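Local coordinates for protein 2-polyprenyl-6-methoxyphenol hydroxylase-like FAD-dependent oxidoreductase (Streptomyces sp. NRRL 11266, PDB 6UI5) that binds flavin-adenine dinucleotide in a Rossmann-type domain and probably works as an FAD-dependent oxidoreductase, at residues R149-C154 against G277-A282; G308-A313 against L324-V329; V5-A10 against A28-I33. One frame throughout, in Å; residues are numbered along the deposited sequence.

Overall arrangement
All three contacts lie in the FAD-binding domain. Along the chain contact 3 (5-10 with 28-33) closes before contact 1 (149-154 with 277-282), and contact 2 (308-313 with 324-329) follows. Contacts 1 and 3 share one parallel sheet, ordered 114-116, 28-31, 5-8, 150-153, 279-281; their centres are about 10 Å apart, and strands 5-8 and 150-153 join them by backbone hydrogen bonds. Contact 2 pairs helices 295-316 and 325-346, its centre about 11 Å from that of contact 1 and about 18 Å from that of contact 3. Contacts 1 and 3 thus build the C-terminal end of the sheet that receives FAD, while contact 2 packs its helices on the 150-153 and 279-281 side.

Contact 1: residues R149-C154 against G277-A282; sequences RYLVGC and GRVFIA. With FAD (flavin-adenine dinucleotide), chain C.
Tyr150 and Arg278 meet where two parallel strands, 150-153 and 279-281, begin to pair. The guanidinium of Arg278 lies over one face of the phenol ring, the two planes only 24° apart, and NH1 sits 3.8 Å from CZ of Tyr150, toward the rim. This is an off-centre cation-pi contact. A bend of the arginine chain at chi2 (-106°) carries the group across the strand start, where NH1 also donates to Arg149 O at 2.9 Å, the acceptor lying near the guanidinium plane. The Tyr150 and Phe280 side chains lie side by side, pointing the same way; CD1 of Tyr150 is 3.8 Å from CE1 of Phe280, at the edge of the Phe280 ring. Val152 lies on this same face of the sheet, its CG1 4.2 Å from CB of Phe280. Leu151 and Val279 occupy the reverse face and touch through CD2 of Leu151 and CG1 of Val279, at a like distance. Between the faces the backbone ladder starts with a nearly straight bond from Leu151 N to Arg278 O (2.8 Å) and continues through Phe280, Gly153 and Ala282 to the far end, where Cys154 O approaches FAD C5B to 3.4 Å. Helix 295-316 packs against the Tyr150 and Phe280 face. Arg278 is thus gripped by a carbonyl and a ring together, an arrangement that would probably ease its nearness to the like-charged Arg149.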
loop_
_atom_site.group_PDB
_atom_site.type_symbol
_atom_site.label_atom_id
_atom_site.label_comp_id
_atom_site.label_asym_id
_atom_site.label_seq_id
_atom_site.Cartn_x
_atom_site.Cartn_y
_atom_site.Cartn_z
ATOM N N ARG A 149 41.014 -11.950 12.557
ATOM C CA ARG A 149 40.035 -12.917 13.043
ATOM C C ARG A 149 38.711 -12.841 12.302
ATOM O O ARG A 149 38.163 -13.865 11.874
ATOM C CB ARG A 149 39.804 -12.684 14.536
ATOM C CG ARG A 149 38.996 -13.743 15.214
ATOM C CD ARG A 149 39.478 -13.883 16.630
ATOM N NE ARG A 149 38.689 -14.854 17.365
ATOM C CZ ARG A 149 38.948 -15.188 18.618
ATOM N NH1 ARG A 149 39.977 -14.625 19.243
ATOM N NH2 ARG A 149 38.187 -16.078 19.242
ATOM N N TYR A 150 38.164 -11.645 12.170
ATOM C CA TYR A 150 36.999 -11.414 11.336
ATOM C C TYR A 150 37.273 -10.171 10.507
ATOM O O TYR A 150 38.004 -9.273 10.934
ATOM C CB TYR A 150 35.711 -11.237 12.165
ATOM C CG TYR A 150 35.273 -12.484 12.888
ATOM C CD1 TYR A 150 34.614 -13.494 12.206
ATOM C CD2 TYR A 150 35.500 -12.653 14.256
ATOM C CE1 TYR A 150 34.215 -14.636 12.839
ATOM C CE2 TYR A 150 35.087 -13.817 14.918
ATOM C CZ TYR A 150 34.449 -14.803 14.193
ATOM O OH TYR A 150 34.033 -15.976 14.780
ATOM N N LEU A 151 36.676 -10.126 9.321
ATOM C CA LEU A 151 36.765 -8.974 8.438
ATOM C C LEU A 151 35.360 -8.438 8.215
ATOM O O LEU A 151 34.503 -9.147 7.683
ATOM C CB LEU A 151 37.432 -9.347 7.108
ATOM C CG LEU A 151 37.233 -8.337 5.982
ATOM C CD1 LEU A 151 37.873 -7.004 6.344
ATOM C CD2 LEU A 151 37.760 -8.880 4.672
ATOM N N VAL A 152 35.121 -7.193 8.617
ATOM C CA VAL A 152 33.830 -6.546 8.400
ATOM C C VAL A 152 34.034 -5.408 7.417
ATOM O O VAL A 152 34.792 -4.467 7.685
ATOM C CB VAL A 152 33.202 -6.022 9.704
ATOM C CG1 VAL A 152 31.805 -5.541 9.416
ATOM C CG2 VAL A 152 33.196 -7.105 10.778
ATOM N N GLY A 153 33.375 -5.507 6.273
ATOM C CA GLY A 153 33.378 -4.423 5.333
ATOM C C GLY A 153 32.284 -3.428 5.629
ATOM O O GLY A 153 31.111 -3.697 5.354
ATOM N N CYS A 154 32.648 -2.282 6.200
ATOM C CA CYS A 154 31.762 -1.127 6.267
ATOM C C CYS A 154 32.230 -0.040 5.291
ATOM O O CYS A 154 32.225 1.156 5.599
ATOM C CB CYS A 154 31.680 -0.611 7.702
ATOM S SG CYS A 154 31.476 -1.937 8.960
ATOM N N GLY A 277 30.941 -16.191 6.255
ATOM C CA GLY A 277 31.896 -16.863 7.120
ATOM C C GLY A 277 33.201 -16.125 7.343
ATOM O O GLY A 277 34.098 -16.193 6.503
ATOM N N ARG A 278 33.314 -15.436 8.474
ATOM C CA ARG A 278 34.466 -14.603 8.839
ATOM C C ARG A 278 34.460 -13.251 8.135
ATOM O O ARG A 278 35.155 -12.331 8.579
ATOM C CB ARG A 278 35.796 -15.306 8.580
ATOM C CG ARG A 278 35.998 -16.564 9.356
ATOM C CD ARG A 278 36.992 -16.336 10.471
ATOM N NE ARG A 278 37.174 -17.546 11.266
ATOM C CZ ARG A 278 37.522 -17.563 12.548
ATOM N NH1 ARG A 278 37.726 -16.432 13.209
ATOM N NH2 ARG A 278 37.655 -18.724 13.170
ATOM N N VAL A 279 33.666 -13.097 7.075
ATOM C CA VAL A 279 33.513 -11.808 6.399
ATOM C C VAL A 279 32.063 -11.353 6.511
ATOM O O VAL A 279 31.153 -12.009 5.985
ATOM C CB VAL A 279 33.958 -11.870 4.929
ATOM C CG1 VAL A 279 33.864 -10.496 4.320
ATOM C CG2 VAL A 279 35.382 -12.395 4.837
ATOM N N PHE A 280 31.848 -10.238 7.199
ATOM C CA PHE A 280 30.539 -9.599 7.285
ATOM C C PHE A 280 30.578 -8.288 6.530
ATOM O O PHE A 280 31.644 -7.816 6.102
ATOM C CB PHE A 280 30.121 -9.341 8.738
ATOM C CG PHE A 280 30.095 -10.570 9.583
ATOM C CD1 PHE A 280 31.266 -11.127 10.054
ATOM C CD2 PHE A 280 28.914 -11.180 9.895
ATOM C CE1 PHE A 280 31.247 -12.253 10.844
ATOM C CE2 PHE A 280 28.892 -12.318 10.694
ATOM C CZ PHE A 280 30.056 -12.850 11.161
ATOM N N ILE A 281 29.395 -7.694 6.372
ATOM C CA ILE A 281 29.294 -6.364 5.787
ATOM C C ILE A 281 28.142 -5.650 6.467
ATOM O O ILE A 281 27.242 -6.277 7.025
ATOM C CB ILE A 281 29.090 -6.376 4.257
ATOM C CG1 ILE A 281 27.901 -7.231 3.873
ATOM C CG2 ILE A 281 30.351 -6.843 3.533
ATOM C CD1 ILE A 281 27.447 -6.968 2.464
ATOM N N ALA A 282 28.167 -4.323 6.403
ATOM C CA ALA A 282 27.239 -3.526 7.189
ATOM C C ALA A 282 27.126 -2.142 6.570
ATOM O O ALA A 282 27.970 -1.730 5.768
ATOM C CB ALA A 282 27.687 -3.437 8.653
HETATM P PA FAD C . 29.959 5.488 4.121
HETATM O O1A FAD C . 29.340 6.701 4.779
HETATM O O2A FAD C . 29.844 5.647 2.614
HETATM O O5B FAD C . 31.489 5.212 4.697
HETATM C C5B FAD C . 32.313 4.237 4.078
HETATM C C4B FAD C . 33.805 4.586 4.388
HETATM O O4B FAD C . 34.645 3.664 3.987
HETATM C C3B FAD C . 34.216 5.864 3.619
HETATM O O3B FAD C . 34.989 6.628 4.437
HETATM C C2B FAD C . 35.041 5.333 2.430
HETATM O O2B FAD C . 35.863 6.457 1.910
HETATM C C1B FAD C . 35.750 4.407 3.015
HETATM N N9A FAD C . 36.262 3.352 2.161
HETATM C C8A FAD C . 35.662 2.825 1.070
HETATM N N7A FAD C . 36.440 1.820 0.614
HETATM C C5A FAD C . 37.509 1.716 1.440
HETATM C C6A FAD C . 38.609 0.867 1.452
HETATM N N6A FAD C . 39.151 -0.235 0.670
HETATM N N1A FAD C . 39.546 0.984 2.397
HETATM C C2A FAD C . 39.426 1.924 3.359
HETATM N N3A FAD C . 38.338 2.748 3.356
HETATM C C4A FAD C . 37.387 2.648 2.401
HETATM N N1 FAD C . 21.815 9.765 5.725
HETATM C C2 FAD C . 20.736 10.228 6.644
HETATM O O2 FAD C . 20.540 9.700 7.689
HETATM N N3 FAD C . 19.892 11.386 6.231
HETATM C C4 FAD C . 20.144 12.037 4.944
HETATM O O4 FAD C . 19.492 12.960 4.588
HETATM C C4X FAD C . 21.243 11.539 4.039
HETATM N N5 FAD C . 21.435 12.220 2.780
HETATM C C5X FAD C . 22.500 11.743 1.862
HETATM C C6 FAD C . 22.673 12.406 0.644
HETATM C C7 FAD C . 23.667 11.988 -0.233
HETATM C C7M FAD C . 23.618 12.885 -1.462
HETATM C C8 FAD C . 24.508 10.909 0.082
HETATM C C8M FAD C . 25.579 10.522 -0.947
HETATM C C9 FAD C . 24.335 10.239 1.306
HETATM C C9A FAD C . 23.325 10.645 2.210
HETATM N N10 FAD C . 23.117 9.929 3.526
HETATM C C10 FAD C . 22.072 10.409 4.426
HETATM C "C1'" FAD C . 24.017 8.812 3.878
HETATM C "C2'" FAD C . 23.423 7.430 4.202
HETATM O "O2'" FAD C . 22.954 7.360 5.497
HETATM C "C3'" FAD C . 24.519 6.366 4.159
HETATM O "O3'" FAD C . 23.879 5.129 4.184
HETATM C "C4'" FAD C . 25.501 6.367 5.348
HETATM O "O4'" FAD C . 26.212 7.561 5.508
HETATM C "C5'" FAD C . 26.508 5.269 4.983
HETATM O "O5'" FAD C . 27.227 4.848 6.108
HETATM P P FAD C . 28.454 3.753 5.952
HETATM O O1P FAD C . 29.429 3.949 7.089
HETATM O O2P FAD C . 27.993 2.314 5.821
HETATM O O3P FAD C . 29.139 4.099 4.488
#

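Contact 2: residues G308-A313 against L324-V329; sequences GWKIAA and LDSYHV
Lys310 and Leu324 bury the most surface in this helix-helix contact of the FAD-binding domain, where the later part of helix 295-316 meets the start of helix 325-346. Leu324 reaches across with a single methyl: CD2 packs 3.8 Å from CB of Lys310 and 3.5 Å from the backbone N of Ile311, so it rests on the helix backbone as much as on side chains. The CG1 arm of Ile311 comes to the same methyl at an angle, again at 3.8 Å. Beyond them, Ile311 and Leu324 also touch Tyr150, which joins the helix pair to the parallel sheet. Lys310 works differently. Its chain is extended beyond CG and reaches across to Ser326, the third residue of the contact by buried surface. There the ammonium is held by several partners: besides the serine hydroxyl, Asn306 accepts a hydrogen bond from NZ and Glu330 forms a salt bridge with it, an environment likely to favour the charged lysine although it is buried. Ser326 keeps its hydroxyl between backbone N and carbonyl carbon (chi1 78°), a position in which OG also bonds to Leu323 O and receives Lys310 NZ at 2.7 Å.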
loop_
_atom_site.group_PDB
_atom_site.type_symbol
_atom_site.label_atom_id
_atom_site.label_comp_id
_atom_site.label_asym_id
_atom_site.label_seq_id
_atom_site.Cartn_x
_atom_site.Cartn_y
_atom_site.Cartn_z
ATOM N N GLY A 308 28.243 -5.930 16.568
ATOM C CA GLY A 308 29.142 -5.828 17.699
ATOM C C GLY A 308 28.419 -6.261 18.962
ATOM O O GLY A 308 27.402 -5.654 19.354
ATOM N N TRP A 309 28.949 -7.333 19.564
ATOM C CA TRP A 309 28.489 -8.062 20.756
ATOM C C TRP A 309 28.383 -9.521 20.328
ATOM O O TRP A 309 28.990 -10.396 20.959
ATOM C CB TRP A 309 27.200 -7.512 21.414
ATOM C CG TRP A 309 25.794 -8.030 20.951
ATOM C CD1 TRP A 309 24.893 -7.362 20.174
ATOM C CD2 TRP A 309 25.162 -9.277 21.299
ATOM N NE1 TRP A 309 23.754 -8.124 19.976
ATOM C CE2 TRP A 309 23.893 -9.301 20.663
ATOM C CE3 TRP A 309 25.544 -10.374 22.084
ATOM C CZ2 TRP A 309 23.006 -10.386 20.784
ATOM C CZ3 TRP A 309 24.653 -11.455 22.212
ATOM C CH2 TRP A 309 23.401 -11.444 21.563
ATOM N N LYS A 310 27.748 -9.793 19.187
ATOM C CA LYS A 310 27.809 -11.155 18.666
ATOM C C LYS A 310 29.242 -11.556 18.333
ATOM O O LYS A 310 29.719 -12.601 18.798
ATOM C CB LYS A 310 26.898 -11.299 17.465
ATOM C CG LYS A 310 25.541 -10.742 17.778
ATOM C CD LYS A 310 24.492 -11.295 16.882
ATOM C CE LYS A 310 23.253 -10.496 17.085
ATOM N NZ LYS A 310 22.260 -10.784 16.030
ATOM N N ILE A 311 29.961 -10.732 17.554
ATOM C CA ILE A 311 31.377 -11.007 17.330
ATOM C C ILE A 311 32.118 -11.053 18.658
ATOM O O ILE A 311 32.938 -11.953 18.904
ATOM C CB ILE A 311 32.022 -9.967 16.388
ATOM C CG1 ILE A 311 31.831 -10.327 14.930
ATOM C CG2 ILE A 311 33.520 -9.936 16.640
ATOM C CD1 ILE A 311 32.417 -9.314 14.014
ATOM N N ALA A 312 31.853 -10.081 19.542
ATOM C CA ALA A 312 32.576 -10.078 20.816
ATOM C C ALA A 312 32.314 -11.363 21.593
ATOM O O ALA A 312 33.243 -11.963 22.153
ATOM C CB ALA A 312 32.198 -8.862 21.658
ATOM N N ALA A 313 31.057 -11.816 21.604
ATOM C CA ALA A 313 30.728 -13.080 22.254
ATOM C C ALA A 313 31.512 -14.235 21.646
ATOM O O ALA A 313 32.024 -15.096 22.373
ATOM C CB ALA A 313 29.225 -13.355 22.159
ATOM N N LEU A 324 26.105 -15.736 15.432
ATOM C CA LEU A 324 26.510 -14.837 14.347
ATOM C C LEU A 324 25.647 -15.013 13.110
ATOM O O LEU A 324 25.573 -14.093 12.283
ATOM C CB LEU A 324 27.978 -15.039 13.975
ATOM C CG LEU A 324 29.008 -14.543 14.996
ATOM C CD1 LEU A 324 30.361 -15.232 14.755
ATOM C CD2 LEU A 324 29.145 -13.008 14.984
ATOM N N ASP A 325 24.991 -16.167 12.954
ATOM C CA ASP A 325 24.124 -16.312 11.795
ATOM C C ASP A 325 22.855 -15.501 11.956
ATOM O O ASP A 325 22.138 -15.283 10.970
ATOM C CB ASP A 325 23.809 -17.787 11.539
ATOM C CG ASP A 325 24.972 -18.529 10.877
ATOM O OD1 ASP A 325 25.727 -17.923 10.076
ATOM O OD2 ASP A 325 25.134 -19.733 11.162
ATOM N N SER A 326 22.555 -15.062 13.181
ATOM C CA SER A 326 21.398 -14.211 13.397
ATOM C C SER A 326 21.680 -12.785 12.966
ATOM O O SER A 326 20.731 -12.005 12.787
ATOM C CB SER A 326 20.965 -14.231 14.866
ATOM O OG SER A 326 21.798 -13.405 15.672
ATOM N N TYR A 327 22.958 -12.427 12.797
ATOM C CA TYR A 327 23.261 -11.140 12.180
ATOM C C TYR A 327 22.552 -11.026 10.837
ATOM O O TYR A 327 21.695 -10.151 10.649
ATOM C CB TYR A 327 24.761 -10.957 12.024
ATOM C CG TYR A 327 25.107 -9.715 11.242
ATOM C CD1 TYR A 327 24.909 -8.457 11.793
ATOM C CD2 TYR A 327 25.623 -9.800 9.953
ATOM C CE1 TYR A 327 25.207 -7.322 11.092
ATOM C CE2 TYR A 327 25.941 -8.665 9.247
ATOM C CZ TYR A 327 25.726 -7.432 9.822
ATOM O OH TYR A 327 26.014 -6.287 9.138
ATOM N N HIS A 328 22.844 -11.948 9.901
ATOM C CA HIS A 328 22.158 -11.878 8.614
ATOM C C HIS A 328 20.637 -11.926 8.777
ATOM O O HIS A 328 19.910 -11.132 8.163
ATOM C CB HIS A 328 22.586 -12.994 7.664
ATOM C CG HIS A 328 21.745 -13.032 6.419
ATOM N ND1 HIS A 328 22.067 -12.316 5.282
ATOM C CD2 HIS A 328 20.544 -13.617 6.168
ATOM C CE1 HIS A 328 21.125 -12.503 4.367
ATOM N NE2 HIS A 328 20.188 -13.286 4.880
ATOM N N VAL A 329 20.129 -12.885 9.557
ATOM C CA VAL A 329 18.678 -13.033 9.657
ATOM C C VAL A 329 18.039 -11.728 10.095
ATOM O O VAL A 329 17.105 -11.218 9.461
ATOM C CB VAL A 329 18.312 -14.161 10.627
ATOM C CG1 VAL A 329 16.788 -14.271 10.702
ATOM C CG2 VAL A 329 18.945 -15.442 10.178
#

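Contact 3: residues V5-A10 against A28-I33; sequences VVVVGA and AVLVDI. With FAD (flavin-adenine dinucleotide), chain C.
Strands 5-8 and 28-31 run parallel at 21°, their axes 4.7 Å apart, and are tied by a ladder of backbone hydrogen bonds from Val29 N to Val5 O up to Val31 N on Val7 O. Side chains divide between the two faces. On one, Val7 and Leu30 cross at an angle: CG1 of Val7 meets CD1 of Leu30 at 3.4 Å, and the same leucine methyl comes 3.2 Å from Gly9 O. The leucine CG stands opposite the backbone N (chi1 167°), and its branches lean back over the first strand, where CD2 also meets CB of Ala10 at 4.2 Å. The other face carries Val6, Val29, Val8 and Val31; CG1 of Val8 and CG1 of Val31 both touch the adenine of FAD, the former 3.5 Å from N1A. Past the strand ends, Asp32 takes over. Its OD1 accepts a nearly straight hydrogen bond from Ala10 N at 2.9 Å, on the anti side, somewhat out of the carboxylate plane. FAD O3B is modelled very close to the same oxygen, consistent with a hydrogen bond of doubtful length. The second oxygen, OD2, is bonded by His34 N, which helps fix the carboxylate's rotation. Gly9 brings its CA to 3.1 Å from FAD O4B, where its backbone angles and the nearby ribose leave no room for a CB. An acidic residue at the end of the second strand, holding the ribose, is the classic feature of Rossmann-type dinucleotide binding, and Gly9 probably opens the GxGxxG motif. Helix 12-22 completes the beta-alpha-beta unit, crossing over the Val5, Val7 and Leu30 face, while strands 150-153 and 114-116 extend the sheet beyond 5-8 and 28-31.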
loop_
_atom_site.group_PDB
_atom_site.type_symbol
_atom_site.label_atom_id
_atom_site.label_comp_id
_atom_site.label_asym_id
_atom_site.label_seq_id
_atom_site.Cartn_x
_atom_site.Cartn_y
_atom_site.Cartn_z
ATOM N N VAL A 5 40.280 -7.909 14.830
ATOM C CA VAL A 5 39.141 -7.837 13.919
ATOM C C VAL A 5 39.303 -6.574 13.083
ATOM O O VAL A 5 39.470 -5.479 13.638
ATOM C CB VAL A 5 37.800 -7.814 14.679
ATOM C CG1 VAL A 5 36.664 -7.468 13.722
ATOM C CG2 VAL A 5 37.535 -9.147 15.370
ATOM N N VAL A 6 39.263 -6.716 11.754
ATOM C CA VAL A 6 39.459 -5.577 10.853
ATOM C C VAL A 6 38.111 -5.039 10.397
ATOM O O VAL A 6 37.277 -5.782 9.860
ATOM C CB VAL A 6 40.340 -5.941 9.641
ATOM C CG1 VAL A 6 40.686 -4.681 8.873
ATOM C CG2 VAL A 6 41.602 -6.609 10.102
ATOM N N VAL A 7 37.915 -3.740 10.604
ATOM C CA VAL A 7 36.741 -2.993 10.158
ATOM C C VAL A 7 37.195 -2.004 9.097
ATOM O O VAL A 7 38.055 -1.155 9.372
ATOM C CB VAL A 7 36.097 -2.250 11.332
ATOM C CG1 VAL A 7 34.944 -1.396 10.835
ATOM C CG2 VAL A 7 35.672 -3.250 12.404
ATOM N N VAL A 8 36.608 -2.078 7.905
ATOM C CA VAL A 8 37.044 -1.266 6.764
ATOM C C VAL A 8 36.021 -0.162 6.549
ATOM O O VAL A 8 34.891 -0.432 6.121
ATOM C CB VAL A 8 37.189 -2.093 5.476
ATOM C CG1 VAL A 8 38.014 -1.339 4.443
ATOM C CG2 VAL A 8 37.773 -3.451 5.760
ATOM N N GLY A 9 36.424 1.085 6.774
ATOM C CA GLY A 9 35.538 2.212 6.540
ATOM C C GLY A 9 35.137 2.918 7.818
ATOM O O GLY A 9 34.626 2.287 8.752
ATOM N N ALA A 10 35.358 4.228 7.890
ATOM C CA ALA A 10 35.070 4.995 9.094
ATOM C C ALA A 10 33.943 6.002 8.873
ATOM O O ALA A 10 34.026 7.157 9.290
ATOM C CB ALA A 10 36.333 5.677 9.605
ATOM N N ALA A 28 40.389 -4.150 17.864
ATOM C CA ALA A 28 39.828 -3.764 16.576
ATOM C C ALA A 28 40.740 -2.785 15.847
ATOM O O ALA A 28 41.309 -1.860 16.448
ATOM C CB ALA A 28 38.446 -3.153 16.742
ATOM N N VAL A 29 40.882 -2.980 14.545
ATOM C CA VAL A 29 41.624 -2.036 13.723
ATOM C C VAL A 29 40.689 -1.560 12.626
ATOM O O VAL A 29 40.166 -2.366 11.851
ATOM C CB VAL A 29 42.910 -2.644 13.153
ATOM C CG1 VAL A 29 43.371 -1.852 11.948
ATOM C CG2 VAL A 29 43.975 -2.660 14.234
ATOM N N LEU A 30 40.451 -0.258 12.599
ATOM C CA LEU A 30 39.487 0.374 11.730
ATOM C C LEU A 30 40.276 1.148 10.691
ATOM O O LEU A 30 41.170 1.925 11.037
ATOM C CB LEU A 30 38.575 1.288 12.547
ATOM C CG LEU A 30 37.671 2.302 11.882
ATOM C CD1 LEU A 30 36.623 1.575 11.121
ATOM C CD2 LEU A 30 37.012 3.181 12.953
ATOM N N VAL A 31 39.980 0.888 9.425
ATOM C CA VAL A 31 40.737 1.406 8.301
ATOM C C VAL A 31 39.825 2.314 7.491
ATOM O O VAL A 31 38.693 1.934 7.156
ATOM C CB VAL A 31 41.290 0.258 7.436
ATOM C CG1 VAL A 31 41.669 0.768 6.090
ATOM C CG2 VAL A 31 42.496 -0.350 8.091
ATOM N N ASP A 32 40.310 3.516 7.192
ATOM C CA ASP A 32 39.664 4.398 6.232
ATOM C C ASP A 32 40.762 5.082 5.434
ATOM O O ASP A 32 41.902 5.196 5.897
ATOM C CB ASP A 32 38.769 5.444 6.909
ATOM C CG ASP A 32 37.838 6.152 5.928
ATOM O OD1 ASP A 32 36.673 5.708 5.780
ATOM O OD2 ASP A 32 38.265 7.161 5.314
ATOM N N ILE A 33 40.424 5.542 4.230
ATOM C CA ILE A 33 41.452 6.142 3.389
ATOM C C ILE A 33 41.541 7.659 3.521
ATOM O O ILE A 33 42.590 8.223 3.195
ATOM C CB ILE A 33 41.292 5.717 1.909
ATOM C CG1 ILE A 33 39.844 5.761 1.438
ATOM C CG2 ILE A 33 41.731 4.309 1.727
ATOM C CD1 ILE A 33 39.325 7.132 1.168
HETATM P PA FAD C . 29.959 5.488 4.121
HETATM O O1A FAD C . 29.340 6.701 4.779
HETATM O O2A FAD C . 29.844 5.647 2.614
HETATM O O5B FAD C . 31.489 5.212 4.697
HETATM C C5B FAD C . 32.313 4.237 4.078
HETATM C C4B FAD C . 33.805 4.586 4.388
HETATM O O4B FAD C . 34.645 3.664 3.987
HETATM C C3B FAD C . 34.216 5.864 3.619
HETATM O O3B FAD C . 34.989 6.628 4.437
HETATM C C2B FAD C . 35.041 5.333 2.430
HETATM O O2B FAD C . 35.863 6.457 1.910
HETATM C C1B FAD C . 35.750 4.407 3.015
HETATM N N9A FAD C . 36.262 3.352 2.161
HETATM C C8A FAD C . 35.662 2.825 1.070
HETATM N N7A FAD C . 36.440 1.820 0.614
HETATM C C5A FAD C . 37.509 1.716 1.440
HETATM C C6A FAD C . 38.609 0.867 1.452
HETATM N N6A FAD C . 39.151 -0.235 0.670
HETATM N N1A FAD C . 39.546 0.984 2.397
HETATM C C2A FAD C . 39.426 1.924 3.359
HETATM N N3A FAD C . 38.338 2.748 3.356
HETATM C C4A FAD C . 37.387 2.648 2.401
HETATM N N1 FAD C . 21.815 9.765 5.725
HETATM C C2 FAD C . 20.736 10.228 6.644
HETATM O O2 FAD C . 20.540 9.700 7.689
HETATM N N3 FAD C . 19.892 11.386 6.231
HETATM C C4 FAD C . 20.144 12.037 4.944
HETATM O O4 FAD C . 19.492 12.960 4.588
HETATM C C4X FAD C . 21.243 11.539 4.039
HETATM N N5 FAD C . 21.435 12.220 2.780
HETATM C C5X FAD C . 22.500 11.743 1.862
HETATM C C6 FAD C . 22.673 12.406 0.644
HETATM C C7 FAD C . 23.667 11.988 -0.233
HETATM C C7M FAD C . 23.618 12.885 -1.462
HETATM C C8 FAD C . 24.508 10.909 0.082
HETATM C C8M FAD C . 25.579 10.522 -0.947
HETATM C C9 FAD C . 24.335 10.239 1.306
HETATM C C9A FAD C . 23.325 10.645 2.210
HETATM N N10 FAD C . 23.117 9.929 3.526
HETATM C C10 FAD C . 22.072 10.409 4.426
HETATM C "C1'" FAD C . 24.017 8.812 3.878
HETATM C "C2'" FAD C . 23.423 7.430 4.202
HETATM O "O2'" FAD C . 22.954 7.360 5.497
HETATM C "C3'" FAD C . 24.519 6.366 4.159
HETATM O "O3'" FAD C . 23.879 5.129 4.184
HETATM C "C4'" FAD C . 25.501 6.367 5.348
HETATM O "O4'" FAD C . 26.212 7.561 5.508
HETATM C "C5'" FAD C . 26.508 5.269 4.983
HETATM O "O5'" FAD C . 27.227 4.848 6.108
HETATM P P FAD C . 28.454 3.753 5.952
HETATM O O1P FAD C . 29.429 3.949 7.089
HETATM O O2P FAD C . 27.993 2.314 5.821
HETATM O O3P FAD C . 29.139 4.099 4.488
#